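Local coordinates for Blr3880 protein (Bradyrhizobium japonicum, PDB 2OOD) that probably catalyses the zinc-dependent hydrolytic deamination of guanine to xanthine and ammonia, a step of purine breakdown, at residues 254-260 with 280-285. Numbering follows the deposited sequence.
Sequences DYLGVYE and NEFRRM
The guanidinium of Arg284 has Leu256 CD2 over one face and the carboxylates of Asp254 and Glu260 at its edge. Asp254 is gripped end-on: Arg284 NH2 lies 2.8 Å from Asp254 OD1, and Arg284 NH1 is 3.1 Å from Asp254 OD2. Glu260 is held side-on and nearly coplanar, planes 21° apart, with Arg284 NH2 to Glu260 OE1 at 2.8 Å and Arg284 NE to Glu260 OE2 at 3.0 Å, the latter on the syn lone pair; OE2 also pairs with Lys288. Bends at chi2 and chi3 bring the Arg284 head between the two acids. Asp254 is also the N-cap of helix 255-260, OD1 accepting weakly from Gly257 N. An alanine in place of Arg284 would probably cost Asp254 its salt bridge, leave Glu260 with Lys288 and uncover Leu256. Glu281 OE2 takes a nearly straight bond from Leu256 N (3.0 Å, 171°), while OE1 accepts from Ser278 N. Leu256 CD2 also packs on Met285 CG at 3.5 Å. Within the amidohydrolase barrel, segments 255-260 and 280-285, the latter in helix 279-288, run 33° from parallel, strand 269-272 between them in sequence; the Tyr255 hydroxyl hydrogen-bonds Glu241 of helix 239-248, and its side chain lies about 6 Å from bound guanine.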
loop_
_atom_site.group_PDB
_atom_site.type_symbol
_atom_site.label_atom_id
_atom_site.label_comp_id
_atom_site.label_asym_id
_atom_site.label_seq_id
_atom_site.Cartn_x
_atom_site.Cartn_y
_atom_site.Cartn_z
ATOM N N ASP A 254 -16.691 22.925 17.065
ATOM C CA ASP A 254 -15.893 21.985 16.283
ATOM C C ASP A 254 -16.130 20.543 16.730
ATOM O O ASP A 254 -16.685 20.294 17.804
ATOM C CB ASP A 254 -14.398 22.344 16.366
ATOM C CG ASP A 254 -13.943 22.667 17.780
ATOM O OD1 ASP A 254 -14.451 22.031 18.727
ATOM O OD2 ASP A 254 -13.066 23.544 17.944
ATOM N N TYR A 255 -15.711 19.589 15.904
ATOM C CA TYR A 255 -15.912 18.184 16.222
ATOM C C TYR A 255 -15.400 17.828 17.623
ATOM O O TYR A 255 -16.092 17.149 18.389
ATOM C CB TYR A 255 -15.237 17.318 15.157
ATOM C CG TYR A 255 -15.883 15.962 14.953
ATOM C CD1 TYR A 255 -16.082 15.456 13.673
ATOM C CD2 TYR A 255 -16.265 15.173 16.032
ATOM C CE1 TYR A 255 -16.642 14.193 13.472
ATOM C CE2 TYR A 255 -16.823 13.908 15.844
ATOM C CZ TYR A 255 -17.005 13.421 14.563
ATOM O OH TYR A 255 -17.522 12.150 14.372
ATOM N N LEU A 256 -14.196 18.280 17.961
ATOM C CA LEU A 256 -13.640 17.998 19.281
ATOM C C LEU A 256 -14.512 18.639 20.362
ATOM O O LEU A 256 -14.607 18.133 21.476
ATOM C CB LEU A 256 -12.211 18.541 19.381
ATOM C CG LEU A 256 -11.457 18.345 20.700
ATOM C CD1 LEU A 256 -11.292 16.873 20.991
ATOM C CD2 LEU A 256 -10.100 18.997 20.612
ATOM N N GLY A 257 -15.153 19.753 20.022
ATOM C CA GLY A 257 -15.998 20.451 20.975
ATOM C C GLY A 257 -17.168 19.620 21.459
ATOM O O GLY A 257 -17.609 19.763 22.602
ATOM N N VAL A 258 -17.678 18.751 20.590
ATOM C CA VAL A 258 -18.797 17.897 20.948
ATOM C C VAL A 258 -18.426 16.983 22.112
ATOM O O VAL A 258 -19.204 16.822 23.050
ATOM C CB VAL A 258 -19.228 17.022 19.763
ATOM C CG1 VAL A 258 -20.406 16.139 20.171
ATOM C CG2 VAL A 258 -19.591 17.900 18.578
ATOM N N TYR A 259 -17.236 16.389 22.050
ATOM C CA TYR A 259 -16.776 15.488 23.102
ATOM C C TYR A 259 -16.368 16.208 24.377
ATOM O O TYR A 259 -16.456 15.631 25.456
ATOM C CB TYR A 259 -15.601 14.634 22.615
ATOM C CG TYR A 259 -15.949 13.741 21.453
ATOM C CD1 TYR A 259 -17.011 12.854 21.527
ATOM C CD2 TYR A 259 -15.234 13.803 20.269
ATOM C CE1 TYR A 259 -17.357 12.058 20.446
ATOM C CE2 TYR A 259 -15.569 13.011 19.184
ATOM C CZ TYR A 259 -16.632 12.144 19.277
ATOM O OH TYR A 259 -16.983 11.373 18.186
ATOM N N GLU A 260 -15.900 17.450 24.260
ATOM C CA GLU A 260 -15.500 18.211 25.443
ATOM C C GLU A 260 -16.742 18.624 26.231
ATOM O O GLU A 260 -16.709 18.737 27.457
ATOM C CB GLU A 260 -14.715 19.457 25.042
ATOM C CG GLU A 260 -13.336 19.185 24.495
ATOM C CD GLU A 260 -12.738 20.407 23.823
ATOM O OE1 GLU A 260 -13.353 20.913 22.853
ATOM O OE2 GLU A 260 -11.655 20.858 24.261
ATOM N N ASN A 280 -6.169 24.446 16.309
ATOM C CA ASN A 280 -6.731 24.750 17.611
ATOM C C ASN A 280 -7.126 23.438 18.288
ATOM O O ASN A 280 -6.823 23.219 19.462
ATOM C CB ASN A 280 -7.958 25.656 17.454
ATOM C CG ASN A 280 -8.617 25.974 18.780
ATOM O OD1 ASN A 280 -7.949 26.361 19.737
ATOM N ND2 ASN A 280 -9.934 25.818 18.844
ATOM N N GLU A 281 -7.795 22.567 17.540
ATOM C CA GLU A 281 -8.211 21.282 18.083
ATOM C C GLU A 281 -6.990 20.462 18.496
ATOM O O GLU A 281 -7.007 19.800 19.530
ATOM C CB GLU A 281 -9.072 20.523 17.064
ATOM C CG GLU A 281 -10.489 21.083 16.946
ATOM C CD GLU A 281 -11.308 20.413 15.857
ATOM O OE1 GLU A 281 -10.892 20.477 14.680
ATOM O OE2 GLU A 281 -12.369 19.826 16.176
ATOM N N PHE A 282 -5.925 20.513 17.704
ATOM C CA PHE A 282 -4.720 19.776 18.055
ATOM C C PHE A 282 -4.162 20.340 19.355
ATOM O O PHE A 282 -3.852 19.586 20.276
ATOM C CB PHE A 282 -3.661 19.884 16.954
ATOM C CG PHE A 282 -3.785 18.839 15.878
ATOM C CD1 PHE A 282 -3.758 17.487 16.192
ATOM C CD2 PHE A 282 -3.883 19.201 14.542
ATOM C CE1 PHE A 282 -3.824 16.510 15.189
ATOM C CE2 PHE A 282 -3.950 18.227 13.534
ATOM C CZ PHE A 282 -3.918 16.882 13.867
ATOM N N ARG A 283 -4.036 21.664 19.437
ATOM C CA ARG A 283 -3.505 22.286 20.644
ATOM C C ARG A 283 -4.322 21.937 21.881
ATOM O O ARG A 283 -3.760 21.722 22.948
ATOM C CB ARG A 283 -3.429 23.810 20.497
ATOM C CG ARG A 283 -2.272 24.316 19.632
ATOM C CD ARG A 283 -2.049 25.827 19.813
ATOM N NE ARG A 283 -3.275 26.597 19.577
ATOM C CZ ARG A 283 -3.697 27.009 18.380
ATOM N NH1 ARG A 283 -2.980 26.744 17.285
ATOM N NH2 ARG A 283 -4.856 27.657 18.272
ATOM N N ARG A 284 -5.642 21.882 21.747
ATOM C CA ARG A 284 -6.495 21.561 22.884
ATOM C C ARG A 284 -6.236 20.142 23.379
ATOM O O ARG A 284 -6.138 19.904 24.585
ATOM C CB ARG A 284 -7.974 21.718 22.517
ATOM C CG ARG A 284 -8.345 23.108 22.037
ATOM C CD ARG A 284 -9.666 23.540 22.606
ATOM N NE ARG A 284 -10.781 22.740 22.119
ATOM C CZ ARG A 284 -11.272 22.821 20.887
ATOM N NH1 ARG A 284 -10.735 23.666 20.017
ATOM N NH2 ARG A 284 -12.312 22.078 20.533
HETATM N N MSE A 285 -6.132 19.195 22.451
HETATM C CA MSE A 285 -5.875 17.808 22.827
HETATM C C MSE A 285 -4.514 17.706 23.509
HETATM O O MSE A 285 -4.379 17.079 24.557
HETATM C CB MSE A 285 -5.913 16.913 21.593
HETATM C CG MSE A 285 -7.259 16.913 20.905
HETATM SE SE MSE A 285 -7.267 15.788 19.310
HETATM C CE MSE A 285 -7.399 14.052 20.198
#